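Local atomic coordinates of putative enoyl-CoA hydratase (Streptomyces coelicolor A3, PDB entry 3G64), a protein that probably catalyses the reversible hydration of 2-enoyl-CoA thioesters, as a member of the enoyl-CoA hydratase/isomerase (crotonase) family. Residues A[39-43]-A[44-48]; A[85-88]-A[89-92]; A[247-250]-A[251-255]; A[259-262]-A[263-267]. All blocks are in the same frame, centred on the assembly; numbering follows the deposited sequence.

Contact 1. Residues A[39-43]-A[44-48]; sequences NALTF and EAYAD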
ATOM      1  N   ASN A  39     -28.577  -9.790  -9.515  1.00 27.06           N
ATOM      2  CA  ASN A  39     -28.330 -10.025  -8.110  1.00 27.72           C
ATOM      3  C   ASN A  39     -28.276  -8.775  -7.238  1.00 32.06           C
ATOM      4  O   ASN A  39     -27.626  -8.770  -6.182  1.00 31.35           O
ATOM      5  CB  ASN A  39     -27.062 -10.848  -8.003  1.00 28.37           C
ATOM      6  CG  ASN A  39     -27.157 -12.111  -8.846  1.00 28.35           C
ATOM      7  OD1 ASN A  39     -28.181 -12.803  -8.793  1.00 24.35           O
ATOM      8  ND2 ASN A  39     -26.112 -12.410  -9.630  1.00 24.51           N
ATOM      9  N   ALA A  40     -28.967  -7.724  -7.669  1.00 28.92           N
ATOM     10  CA  ALA A  40     -29.050  -6.503  -6.872  1.00 28.60           C
ATOM     11  C   ALA A  40     -29.490  -6.811  -5.437  1.00 28.48           C
ATOM     12  O   ALA A  40     -30.468  -7.535  -5.192  1.00 28.28           O
ATOM     13  CB  ALA A  40     -30.003  -5.475  -7.520  1.00 27.84           C
ATOM     14  N   LEU A  41     -28.774  -6.221  -4.495  1.00 30.05           N
ATOM     15  CA  LEU A  41     -28.974  -6.476  -3.083  1.00 27.92           C
ATOM     16  C   LEU A  41     -30.138  -5.692  -2.474  1.00 27.88           C
ATOM     17  O   LEU A  41     -30.362  -4.522  -2.784  1.00 27.17           O
ATOM     18  CB  LEU A  41     -27.687  -6.135  -2.331  1.00 27.36           C
ATOM     19  CG  LEU A  41     -26.444  -6.912  -2.743  1.00 27.32           C
ATOM     20  CD1 LEU A  41     -25.185  -6.304  -2.090  1.00 27.80           C
ATOM     21  CD2 LEU A  41     -26.634  -8.354  -2.341  1.00 28.11           C
ATOM     22  N   THR A  42     -30.854  -6.352  -1.574  1.00 27.12           N
ATOM     23  CA  THR A  42     -31.924  -5.722  -0.823  1.00 26.43           C
ATOM     24  C   THR A  42     -31.500  -5.619   0.653  1.00 27.32           C
ATOM     25  O   THR A  42     -30.496  -6.203   1.056  1.00 26.27           O
ATOM     26  CB  THR A  42     -33.139  -6.596  -0.859  1.00 25.77           C
ATOM     27  OG1 THR A  42     -32.786  -7.857  -0.280  1.00 27.14           O
ATOM     28  CG2 THR A  42     -33.614  -6.829  -2.341  1.00 22.98           C
ATOM     29  N   PHE A  43     -32.298  -4.924   1.457  1.00 22.62           N
ATOM     30  CA  PHE A  43     -32.035  -4.833   2.873  1.00 25.81           C
ATOM     31  C   PHE A  43     -31.907  -6.216   3.477  1.00 27.37           C
ATOM     32  O   PHE A  43     -31.047  -6.442   4.317  1.00 28.90           O
ATOM     33  CB  PHE A  43     -33.176  -4.072   3.569  1.00 26.04           C
ATOM     34  CG  PHE A  43     -33.241  -2.617   3.186  1.00 25.57           C
ATOM     35  CD1 PHE A  43     -32.098  -1.839   3.209  1.00 24.34           C
ATOM     36  CD2 PHE A  43     -34.426  -2.044   2.778  1.00 31.96           C
ATOM     37  CE1 PHE A  43     -32.134  -0.496   2.843  1.00 25.06           C
ATOM     38  CE2 PHE A  43     -34.483  -0.709   2.411  1.00 33.01           C
ATOM     39  CZ  PHE A  43     -33.329   0.073   2.450  1.00 29.15           C
ATOM     40  N   GLU A  44     -32.788  -7.128   3.075  1.00 26.85           N
ATOM     41  CA  GLU A  44     -32.826  -8.471   3.661  1.00 24.87           C
ATOM     42  C   GLU A  44     -31.622  -9.321   3.247  1.00 25.17           C
ATOM     43  O   GLU A  44     -31.205 -10.197   3.990  1.00 25.32           O
ATOM     44  CB  GLU A  44     -34.121  -9.204   3.275  1.00 26.85           C
ATOM     45  CG  GLU A  44     -35.365  -8.632   3.921  1.00 38.42           C
ATOM     46  CD  GLU A  44     -35.887  -7.375   3.212  1.00 51.61           C
ATOM     47  OE1 GLU A  44     -35.425  -7.042   2.086  1.00 44.48           O
ATOM     48  OE2 GLU A  44     -36.767  -6.708   3.806  1.00 63.56           O
ATOM     49  N   ALA A  45     -31.072  -9.078   2.062  1.00 23.70           N
ATOM     50  CA  ALA A  45     -29.885  -9.812   1.649  1.00 26.70           C
ATOM     51  C   ALA A  45     -28.671  -9.357   2.465  1.00 26.40           C
ATOM     52  O   ALA A  45     -27.842 -10.167   2.865  1.00 23.80           O
ATOM     53  CB  ALA A  45     -29.630  -9.638   0.168  1.00 21.74           C
ATOM     54  N   TYR A  46     -28.551  -8.051   2.685  1.00 23.46           N
ATOM     55  CA  TYR A  46     -27.506  -7.565   3.580  1.00 24.06           C
ATOM     56  C   TYR A  46     -27.668  -8.189   4.974  1.00 28.28           C
ATOM     57  O   TYR A  46     -26.684  -8.570   5.602  1.00 26.58           O
ATOM     58  CB  TYR A  46     -27.573  -6.050   3.704  1.00 25.64           C
ATOM     59  CG  TYR A  46     -26.918  -5.297   2.561  1.00 24.69           C
ATOM     60  CD1 TYR A  46     -25.544  -5.401   2.321  1.00 28.27           C
ATOM     61  CD2 TYR A  46     -27.660  -4.446   1.761  1.00 24.34           C
ATOM     62  CE1 TYR A  46     -24.941  -4.684   1.285  1.00 29.47           C
ATOM     63  CE2 TYR A  46     -27.071  -3.727   0.743  1.00 25.84           C
ATOM     64  CZ  TYR A  46     -25.716  -3.853   0.509  1.00 31.55           C
ATOM     65  OH  TYR A  46     -25.165  -3.123  -0.512  1.00 36.87           O
ATOM     66  N   ALA A  47     -28.911  -8.299   5.454  1.00 26.87           N
ATOM     67  CA  ALA A  47     -29.129  -8.827   6.804  1.00 25.64           C
ATOM     68  C   ALA A  47     -28.730 -10.287   6.880  1.00 24.24           C
ATOM     69  O   ALA A  47     -28.181 -10.743   7.889  1.00 28.77           O
ATOM     70  CB  ALA A  47     -30.617  -8.618   7.264  1.00 21.58           C
ATOM     71  N   ASP A  48     -28.995 -11.033   5.812  1.00 20.44           N
ATOM     72  CA  ASP A  48     -28.600 -12.430   5.794  1.00 26.79           C
ATOM     73  C   ASP A  48     -27.098 -12.590   5.651  1.00 29.50           C
ATOM     74  O   ASP A  48     -26.511 -13.494   6.261  1.00 28.45           O
ATOM     75  CB  ASP A  48     -29.336 -13.208   4.703  1.00 27.94           C
ATOM     76  CG  ASP A  48     -30.733 -13.638   5.136  1.00 31.35           C
ATOM     77  OD1 ASP A  48     -31.195 -13.195   6.224  1.00 30.23           O
ATOM     78  OD2 ASP A  48     -31.360 -14.412   4.380  1.00 28.90           O
TER
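L41 and Y46 make the tight side of this helix start. Their side chains cross at about a right angle. CD1 of L41 lies 3.6 Å from CZ of Y46, and CB of L41 lies 4.0 Å from CE2 of Y46. The leucine thus meets the phenol end of the ring, oblique to its plane. The first torsion of Y46 (-81°) places CG beside its own backbone N and turns the ring back toward the loop. The other branch of L41, CD2, reaches CB of A45 at 4.1 Å. A127 of helix 127-134 touches both L41 and Y46, so this side is buried. With alanine in place of Y46 the ring is gone, and CD1 of L41 would probably lose its support and face a gap between the loop and the helix.

T42 belongs to the close part too. It sits at the N-cap of helix 43-58. Its OG1 accepts from N of A45 at 3.1 Å, with an angle of 150° at the hydrogen. Its carbonyl O takes N of Y46 at 3.1 Å in a nearly straight bond (172°).

The solvent side is looser. E44 is exposed, and its OE1 comes no nearer to OG1 of T42 than 3.6 Å.

T42 therefore takes up the amides of A45 and Y46, one through its side chain and one through its backbone. The polar bonds lie at the N-cap, while L41 and Y46 meet through carbon contacts beside it.

Contact 2. Residues A[85-88]-A[89-92]; sequences GATL and SMDT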
ATOM      1  N   GLY A  85     -34.479   4.227  -3.396  1.00 28.25           N
ATOM      2  CA  GLY A  85     -35.792   4.815  -3.249  1.00 25.58           C
ATOM      3  C   GLY A  85     -36.287   4.726  -1.812  1.00 30.12           C
ATOM      4  O   GLY A  85     -36.847   5.680  -1.277  1.00 29.66           O
ATOM      5  N   ALA A  86     -36.089   3.581  -1.168  1.00 28.79           N
ATOM      6  CA  ALA A  86     -36.534   3.450   0.213  1.00 30.00           C
ATOM      7  C   ALA A  86     -35.754   4.373   1.186  1.00 31.07           C
ATOM      8  O   ALA A  86     -36.339   4.942   2.109  1.00 29.30           O
ATOM      9  CB  ALA A  86     -36.424   1.998   0.665  1.00 28.67           C
ATOM     10  N   THR A  87     -34.446   4.533   0.985  1.00 23.83           N
ATOM     11  CA  THR A  87     -33.670   5.379   1.909  1.00 24.42           C
ATOM     12  C   THR A  87     -34.091   6.844   1.842  1.00 26.82           C
ATOM     13  O   THR A  87     -33.884   7.610   2.806  1.00 26.35           O
ATOM     14  CB  THR A  87     -32.145   5.310   1.663  1.00 23.21           C
ATOM     15  OG1 THR A  87     -31.832   5.767   0.336  1.00 23.72           O
ATOM     16  CG2 THR A  87     -31.610   3.900   1.878  1.00 19.42           C
ATOM     17  N   LEU A  88     -34.682   7.253   0.723  1.00 26.02           N
ATOM     18  CA  LEU A  88     -35.134   8.644   0.607  1.00 27.73           C
ATOM     19  C   LEU A  88     -36.250   9.005   1.584  1.00 30.77           C
ATOM     20  O   LEU A  88     -36.552  10.182   1.784  1.00 27.54           O
ATOM     21  CB  LEU A  88     -35.555   8.972  -0.834  1.00 29.45           C
ATOM     22  CG  LEU A  88     -34.295   9.084  -1.715  1.00 32.13           C
ATOM     23  CD1 LEU A  88     -34.667   9.147  -3.156  1.00 33.87           C
ATOM     24  CD2 LEU A  88     -33.516  10.338  -1.287  1.00 30.18           C
ATOM     25  N   SER A  89     -36.891   8.025   2.208  1.00 28.90           N
ATOM     26  CA  SER A  89     -37.854   8.439   3.230  1.00 31.14           C
ATOM     27  C   SER A  89     -37.546   7.855   4.624  1.00 34.09           C
ATOM     28  O   SER A  89     -38.434   7.713   5.458  1.00 32.30           O
ATOM     29  CB  SER A  89     -39.297   8.171   2.788  1.00 38.17           C
ATOM     30  OG  SER A  89     -39.542   6.792   2.637  1.00 43.59           O
HETATM   31  N   MSE A  90     -36.282   7.543   4.877  1.00 25.54           N
HETATM   32  CA  MSE A  90     -35.889   7.003   6.174  1.00 28.64           C
HETATM   33  C   MSE A  90     -35.481   8.097   7.129  1.00 27.78           C
HETATM   34  O   MSE A  90     -34.908   9.115   6.708  1.00 26.25           O
HETATM   35  CB  MSE A  90     -34.674   6.081   6.040  1.00 26.01           C
HETATM   36  CG  MSE A  90     -34.962   4.863   5.295  1.00 37.00           C
HETATM   37 SE   MSE A  90     -33.531   3.588   5.490  0.72 42.11          SE
HETATM   38  CE  MSE A  90     -34.842   2.256   5.255  1.00 21.23           C
ATOM     39  N   ASP A  91     -35.705   7.850   8.413  1.00 28.44           N
ATOM     40  CA  ASP A  91     -35.251   8.777   9.435  1.00 26.99           C
ATOM     41  C   ASP A  91     -33.728   8.685   9.617  1.00 25.69           C
ATOM     42  O   ASP A  91     -33.064   7.741   9.160  1.00 21.89           O
ATOM     43  CB  ASP A  91     -36.012   8.591  10.763  1.00 29.39           C
ATOM     44  CG  ASP A  91     -35.721   7.257  11.455  1.00 36.56           C
ATOM     45  OD1 ASP A  91     -34.539   6.896  11.660  1.00 36.28           O
ATOM     46  OD2 ASP A  91     -36.694   6.558  11.823  1.00 43.41           O
ATOM     47  N   THR A  92     -33.184   9.679  10.296  1.00 24.01           N
ATOM     48  CA  THR A  92     -31.749   9.770  10.529  1.00 25.40           C
ATOM     49  C   THR A  92     -31.133   8.521  11.179  1.00 22.52           C
ATOM     50  O   THR A  92     -30.043   8.106  10.810  1.00 20.79           O
ATOM     51  CB  THR A  92     -31.480  10.966  11.443  1.00 28.23           C
ATOM     52  OG1 THR A  92     -32.123  12.132  10.884  1.00 24.59           O
ATOM     53  CG2 THR A  92     -29.955  11.193  11.622  1.00 21.64           C
TER
HETATM   54  O   HOH W   1     -38.577   3.814   3.474  1.00 44.63           O
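A type I beta turn from T87 to M90 follows helix 80-87 and leads the chain toward helix 92-111. The bond from N of M90 to O of T87, at 3.2 Å, closes it. Just before it, N of S89 donates to O of A86 at 3.1 Å. Both bonds are fairly straight at the hydrogen, at 168° and 164°. Both donors nevertheless sit well above the plane of the carbonyl they reach, as the chain leaves the helical path.

M90 is a selenomethionine and provides the main side-chain contact. Its CG is anti to its own carbonyl carbon (chi1 -67°), and the chain runs extended from there. This lays it back over A86 and T87, obliquely across the threonine side chain. CG of M90 lies 3.5 Å from O of A86. SE of M90 meets both the backbone CA of T87, at 4.0 Å, and its methyl CG2, at 4.1 Å. The hydroxyl of T87 has other work: OG1 is hydrogen-bonded to O of I84 and to OH of Y259 of the second subunit. L88 packs on H263 of that same subunit, so the turn is part of a subunit interface.

Beyond the turn, D91 is the N-cap of helix 92-111 and forms a salt bridge with R94. On the S89 side, one water links the turn back to the helix. It donates to O of A86 at 2.9 Å and is hydrogen-bonded to OG of S89 at 3.2 Å.

Contact 3. Residues A[247-250]-A[251-255]; sequences ASTQ and ALLMT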
ATOM      1  N   ALA A 247       5.016 -13.500  16.641  1.00 25.22           N
ATOM      2  CA  ALA A 247       5.696 -14.326  17.635  1.00 27.48           C
ATOM      3  C   ALA A 247       4.707 -15.157  18.443  1.00 29.46           C
ATOM      4  O   ALA A 247       4.856 -16.367  18.542  1.00 29.80           O
ATOM      5  CB  ALA A 247       6.559 -13.452  18.571  1.00 26.24           C
ATOM      6  N   SER A 248       3.705 -14.503  19.026  1.00 25.07           N
ATOM      7  CA  SER A 248       2.672 -15.227  19.766  1.00 26.21           C
ATOM      8  C   SER A 248       1.966 -16.279  18.911  1.00 25.09           C
ATOM      9  O   SER A 248       1.768 -17.403  19.343  1.00 27.54           O
ATOM     10  CB  SER A 248       1.624 -14.250  20.328  1.00 30.56           C
ATOM     11  OG  SER A 248       2.153 -13.580  21.458  1.00 41.63           O
ATOM     12  N   THR A 249       1.560 -15.890  17.708  1.00 21.15           N
ATOM     13  CA  THR A 249       0.765 -16.761  16.856  1.00 19.51           C
ATOM     14  C   THR A 249       1.588 -17.974  16.362  1.00 27.30           C
ATOM     15  O   THR A 249       1.097 -19.108  16.374  1.00 27.85           O
ATOM     16  CB  THR A 249       0.217 -15.964  15.636  1.00 25.76           C
ATOM     17  OG1 THR A 249      -0.651 -14.895  16.089  1.00 25.34           O
ATOM     18  CG2 THR A 249      -0.533 -16.850  14.709  1.00 24.59           C
ATOM     19  N   GLN A 250       2.803 -17.718  15.876  1.00 27.68           N
ATOM     20  CA  GLN A 250       3.660 -18.786  15.356  1.00 28.55           C
ATOM     21  C   GLN A 250       4.002 -19.749  16.497  1.00 29.66           C
ATOM     22  O   GLN A 250       3.914 -20.955  16.337  1.00 33.34           O
ATOM     23  CB  GLN A 250       4.935 -18.230  14.718  1.00 32.61           C
ATOM     24  CG  GLN A 250       4.760 -17.490  13.395  1.00 40.92           C
ATOM     25  CD  GLN A 250       3.971 -18.275  12.316  1.00 41.51           C
ATOM     26  OE1 GLN A 250       2.807 -18.635  12.508  1.00 40.85           O
ATOM     27  NE2 GLN A 250       4.599 -18.492  11.172  1.00 38.21           N
ATOM     28  N   ALA A 251       4.362 -19.217  17.661  1.00 29.58           N
ATOM     29  CA  ALA A 251       4.636 -20.092  18.790  1.00 29.84           C
ATOM     30  C   ALA A 251       3.401 -20.945  19.120  1.00 34.04           C
ATOM     31  O   ALA A 251       3.520 -22.152  19.342  1.00 32.08           O
ATOM     32  CB  ALA A 251       5.139 -19.307  20.000  1.00 25.70           C
ATOM     33  N   LEU A 252       2.211 -20.347  19.118  1.00 29.72           N
ATOM     34  CA  LEU A 252       1.001 -21.135  19.362  1.00 27.49           C
ATOM     35  C   LEU A 252       0.844 -22.251  18.327  1.00 30.74           C
ATOM     36  O   LEU A 252       0.495 -23.396  18.657  1.00 32.57           O
ATOM     37  CB  LEU A 252      -0.260 -20.258  19.364  1.00 31.88           C
ATOM     38  CG  LEU A 252      -1.611 -20.985  19.411  1.00 29.48           C
ATOM     39  CD1 LEU A 252      -1.791 -21.610  20.763  1.00 34.27           C
ATOM     40  CD2 LEU A 252      -2.770 -20.005  19.150  1.00 25.46           C
ATOM     41  N   LEU A 253       1.089 -21.926  17.067  1.00 28.49           N
ATOM     42  CA  LEU A 253       0.832 -22.897  16.017  1.00 28.16           C
ATOM     43  C   LEU A 253       1.882 -24.029  16.070  1.00 32.95           C
ATOM     44  O   LEU A 253       1.619 -25.165  15.658  1.00 33.28           O
ATOM     45  CB  LEU A 253       0.803 -22.223  14.633  1.00 25.70           C
ATOM     46  CG  LEU A 253      -0.415 -21.310  14.352  1.00 33.77           C
ATOM     47  CD1 LEU A 253      -0.336 -20.651  12.988  1.00 33.33           C
ATOM     48  CD2 LEU A 253      -1.670 -22.100  14.446  1.00 35.13           C
HETATM   49  N   MSE A 254       3.063 -23.700  16.569  1.00 31.76           N
HETATM   50  CA  MSE A 254       4.106 -24.695  16.771  1.00 32.48           C
HETATM   51  C   MSE A 254       3.749 -25.732  17.857  1.00 36.30           C
HETATM   52  O   MSE A 254       4.436 -26.746  17.979  1.00 33.44           O
HETATM   53  CB  MSE A 254       5.445 -24.029  17.074  1.00 27.91           C
HETATM   54  CG  MSE A 254       6.149 -23.518  15.846  1.00 27.55           C
HETATM   55 SE   MSE A 254       7.941 -22.897  16.308  0.70 37.77          SE
HETATM   56  CE  MSE A 254       8.489 -22.297  14.538  1.00 31.25           C
ATOM     57  N   THR A 255       2.684 -25.488  18.626  1.00 34.57           N
ATOM     58  CA  THR A 255       2.144 -26.506  19.547  1.00 35.11           C
ATOM     59  C   THR A 255       0.985 -27.306  18.931  1.00 34.49           C
ATOM     60  O   THR A 255       0.395 -28.174  19.593  1.00 32.10           O
ATOM     61  CB  THR A 255       1.609 -25.889  20.863  1.00 33.05           C
ATOM     62  OG1 THR A 255       0.314 -25.301  20.634  1.00 31.68           O
ATOM     63  CG2 THR A 255       2.576 -24.827  21.428  1.00 31.58           C
TER
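Q250, A251 and T249 are the residues most covered here, in the later part of helix 239-253. The amide end of Q250 reaches the side chain of L253. The chain of Q250 bends at chi2 (-52°), which brings OE1 to 3.8 Å from CD1 of L253. The amide has its polar partners on the third subunit: NE2 bonds to OD1 of D159 and OE1 to N of S156. The backbone O of Q250 accepts from N of M254 at 2.9 Å, and CG of that selenomethionine lies 3.4 Å from the same oxygen.

A251 folds back onto the preceding turn. Its N donates to O of A247 at 3.0 Å, and its CB lies 3.3 Å from that oxygen. N99 of the third subunit packs on A251.

T249 and L253 run side by side, pointing the same way. CG2 of T249 meets CD1 of L253 at 4.2 Å, and O of T249 takes N of L253 at 2.9 Å. Both side chains also touch helix 221-234 of their own chain.

The helix thus has one side on its own subunit and another on a neighbour. Such C-terminal helices, packed between subunits of a trimer, are typical of the crotonase fold.

Contact 4. Residues A[259-262]-A[263-267]; sequences YAEF and HAAFT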
ATOM      1  N   TYR A 259       1.639 -28.655  12.536  1.00 27.45           N
ATOM      2  CA  TYR A 259       3.066 -28.424  12.437  1.00 30.78           C
ATOM      3  C   TYR A 259       3.825 -29.725  12.701  1.00 36.12           C
ATOM      4  O   TYR A 259       4.777 -30.025  11.997  1.00 36.53           O
ATOM      5  CB  TYR A 259       3.468 -27.407  13.481  1.00 29.55           C
ATOM      6  CG  TYR A 259       4.922 -26.991  13.510  1.00 31.46           C
ATOM      7  CD1 TYR A 259       5.529 -26.400  12.398  1.00 31.26           C
ATOM      8  CD2 TYR A 259       5.668 -27.117  14.684  1.00 29.62           C
ATOM      9  CE1 TYR A 259       6.839 -25.960  12.461  1.00 30.66           C
ATOM     10  CE2 TYR A 259       6.972 -26.669  14.765  1.00 29.64           C
ATOM     11  CZ  TYR A 259       7.553 -26.097  13.658  1.00 33.50           C
ATOM     12  OH  TYR A 259       8.844 -25.658  13.747  1.00 34.60           O
ATOM     13  N   ALA A 260       3.409 -30.482  13.718  1.00 34.75           N
ATOM     14  CA  ALA A 260       4.067 -31.764  14.020  1.00 34.38           C
ATOM     15  C   ALA A 260       3.870 -32.731  12.844  1.00 36.46           C
ATOM     16  O   ALA A 260       4.800 -33.441  12.431  1.00 37.89           O
ATOM     17  CB  ALA A 260       3.541 -32.366  15.321  1.00 31.08           C
ATOM     18  N   GLU A 261       2.668 -32.729  12.284  1.00 34.85           N
ATOM     19  CA  GLU A 261       2.374 -33.619  11.177  1.00 35.28           C
ATOM     20  C   GLU A 261       3.214 -33.250   9.962  1.00 38.46           C
ATOM     21  O   GLU A 261       3.653 -34.138   9.215  1.00 35.14           O
ATOM     22  CB  GLU A 261       0.881 -33.666  10.861  1.00 32.88           C
ATOM     23  CG  GLU A 261       0.524 -34.242   9.471  1.00 30.89           C
ATOM     24  CD  GLU A 261       0.744 -35.775   9.313  1.00 38.24           C
ATOM     25  OE1 GLU A 261       1.268 -36.441  10.226  1.00 39.59           O
ATOM     26  OE2 GLU A 261       0.356 -36.308   8.255  1.00 37.25           O
ATOM     27  N   PHE A 262       3.488 -31.963   9.763  1.00 37.21           N
ATOM     28  CA  PHE A 262       4.324 -31.618   8.616  1.00 37.47           C
ATOM     29  C   PHE A 262       5.671 -32.341   8.717  1.00 35.07           C
ATOM     30  O   PHE A 262       6.176 -32.878   7.741  1.00 36.10           O
ATOM     31  CB  PHE A 262       4.633 -30.126   8.491  1.00 34.81           C
ATOM     32  CG  PHE A 262       5.858 -29.873   7.648  1.00 33.07           C
ATOM     33  CD1 PHE A 262       5.802 -30.025   6.264  1.00 33.42           C
ATOM     34  CD2 PHE A 262       7.081 -29.590   8.243  1.00 33.28           C
ATOM     35  CE1 PHE A 262       6.922 -29.827   5.486  1.00 35.93           C
ATOM     36  CE2 PHE A 262       8.212 -29.398   7.474  1.00 35.02           C
ATOM     37  CZ  PHE A 262       8.140 -29.520   6.103  1.00 35.27           C
ATOM     38  N   HIS A 263       6.261 -32.292   9.903  1.00 32.69           N
ATOM     39  CA  HIS A 263       7.581 -32.861  10.113  1.00 36.12           C
ATOM     40  C   HIS A 263       7.573 -34.406  10.054  1.00 40.36           C
ATOM     41  O   HIS A 263       8.478 -35.015   9.477  1.00 41.49           O
ATOM     42  CB  HIS A 263       8.161 -32.386  11.439  1.00 37.42           C
ATOM     43  CG  HIS A 263       9.570 -32.822  11.653  1.00 44.66           C
ATOM     44  ND1 HIS A 263       9.905 -33.909  12.438  1.00 45.26           N
ATOM     45  CD2 HIS A 263      10.735 -32.347  11.152  1.00 45.77           C
ATOM     46  CE1 HIS A 263      11.210 -34.073  12.419  1.00 48.01           C
ATOM     47  NE2 HIS A 263      11.741 -33.139  11.644  1.00 48.82           N
ATOM     48  N   ALA A 264       6.560 -35.021  10.658  1.00 37.72           N
ATOM     49  CA  ALA A 264       6.410 -36.465  10.599  1.00 39.77           C
ATOM     50  C   ALA A 264       6.274 -36.922   9.145  1.00 41.52           C
ATOM     51  O   ALA A 264       6.916 -37.894   8.742  1.00 37.14           O
ATOM     52  CB  ALA A 264       5.215 -36.909  11.418  1.00 37.27           C
ATOM     53  N   ALA A 265       5.461 -36.209   8.359  1.00 36.34           N
ATOM     54  CA  ALA A 265       5.232 -36.572   6.954  1.00 36.54           C
ATOM     55  C   ALA A 265       6.470 -36.332   6.114  1.00 40.09           C
ATOM     56  O   ALA A 265       6.801 -37.132   5.219  1.00 38.19           O
ATOM     57  CB  ALA A 265       4.069 -35.809   6.373  1.00 32.01           C
ATOM     58  N   PHE A 266       7.156 -35.234   6.406  1.00 39.08           N
ATOM     59  CA  PHE A 266       8.387 -34.937   5.712  1.00 39.80           C
ATOM     60  C   PHE A 266       9.385 -36.076   5.931  1.00 41.78           C
ATOM     61  O   PHE A 266       9.958 -36.601   4.971  1.00 46.61           O
ATOM     62  CB  PHE A 266       8.996 -33.635   6.212  1.00 42.16           C
ATOM     63  CG  PHE A 266      10.287 -33.278   5.534  1.00 50.91           C
ATOM     64  CD1 PHE A 266      10.282 -32.728   4.263  1.00 51.50           C
ATOM     65  CD2 PHE A 266      11.506 -33.509   6.161  1.00 56.03           C
ATOM     66  CE1 PHE A 266      11.468 -32.398   3.638  1.00 53.28           C
ATOM     67  CE2 PHE A 266      12.700 -33.184   5.538  1.00 56.23           C
ATOM     68  CZ  PHE A 266      12.678 -32.624   4.275  1.00 55.38           C
ATOM     69  N   THR A 267       9.599 -36.452   7.189  1.00 37.61           N
ATOM     70  CA  THR A 267      10.578 -37.495   7.510  1.00 37.76           C
ATOM     71  C   THR A 267      10.199 -38.888   6.993  1.00 39.30           C
ATOM     72  O   THR A 267      11.070 -39.721   6.761  1.00 46.06           O
ATOM     73  CB  THR A 267      10.867 -37.589   9.025  1.00 39.49           C
ATOM     74  OG1 THR A 267       9.656 -37.875   9.726  1.00 43.23           O
ATOM     75  CG2 THR A 267      11.474 -36.311   9.537  1.00 33.72           C
TER
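H263 comes directly after F262. CD2 of F262 lies 3.3 Å from N of H263, oblique to the ring. That N makes a weak bond to O of Y259 at 3.4 Å. CG of H263 is opposite its backbone N (chi1 -174°), which carries the imidazole beside T267. CG2 of T267 lies over one face of it, toward the rim. L88 of the third subunit packs on this histidine.

A264 follows. Its N donates to O of A260 at 3.0 Å, and its CB sits near OE1 of E261.

A265 is buried. Its N bonds to O of E261 at 2.9 Å, and its CB lies 4.2 Å from OE2 of E261. The bend of E261 at chi2 brings the carboxylate alongside both alanines. That carboxylate bonds to N of K273 and forms a salt bridge with R270. This is the regular i to i+4 pattern of helix 257-267, in the C-terminal helical region of the crotonase fold.

F266 donates from N to O of F262 at 2.9 Å. Its CB stands over one face of the F262 ring, toward the rim, 4.2 Å from CZ of F262. The two rings are near parallel, with planes at 30°, but they are slid apart and barely overlap. R152 of the third subunit packs on F262, and V80 of that subunit on F266.

T267 ends the segment. Its OG1 lies 2.9 Å from O of A264, with O of H263 also within reach of its one proton.

All four contacts are local and lie in series along the chain; none nests in or crosses another. Contact 1 opens helix 43-58 after the loop from strand 27-32. Contact 2 closes the turn between helices 80-87 and 92-111. These two touch: CE2 of F43 packs on CB of A86 at 3.8 Å. Contacts 3 and 4 lie on the opposite side of the chain's centre, on the consecutive helices 239-253 and 257-267. They touch where CG of M254 meets CE2 of Y259 at 3.4 Å. Centres of contacts 2 and 4 are about 58 Å apart within one chain. Between chains they meet, because Y259 bonds to T87 of the third subunit.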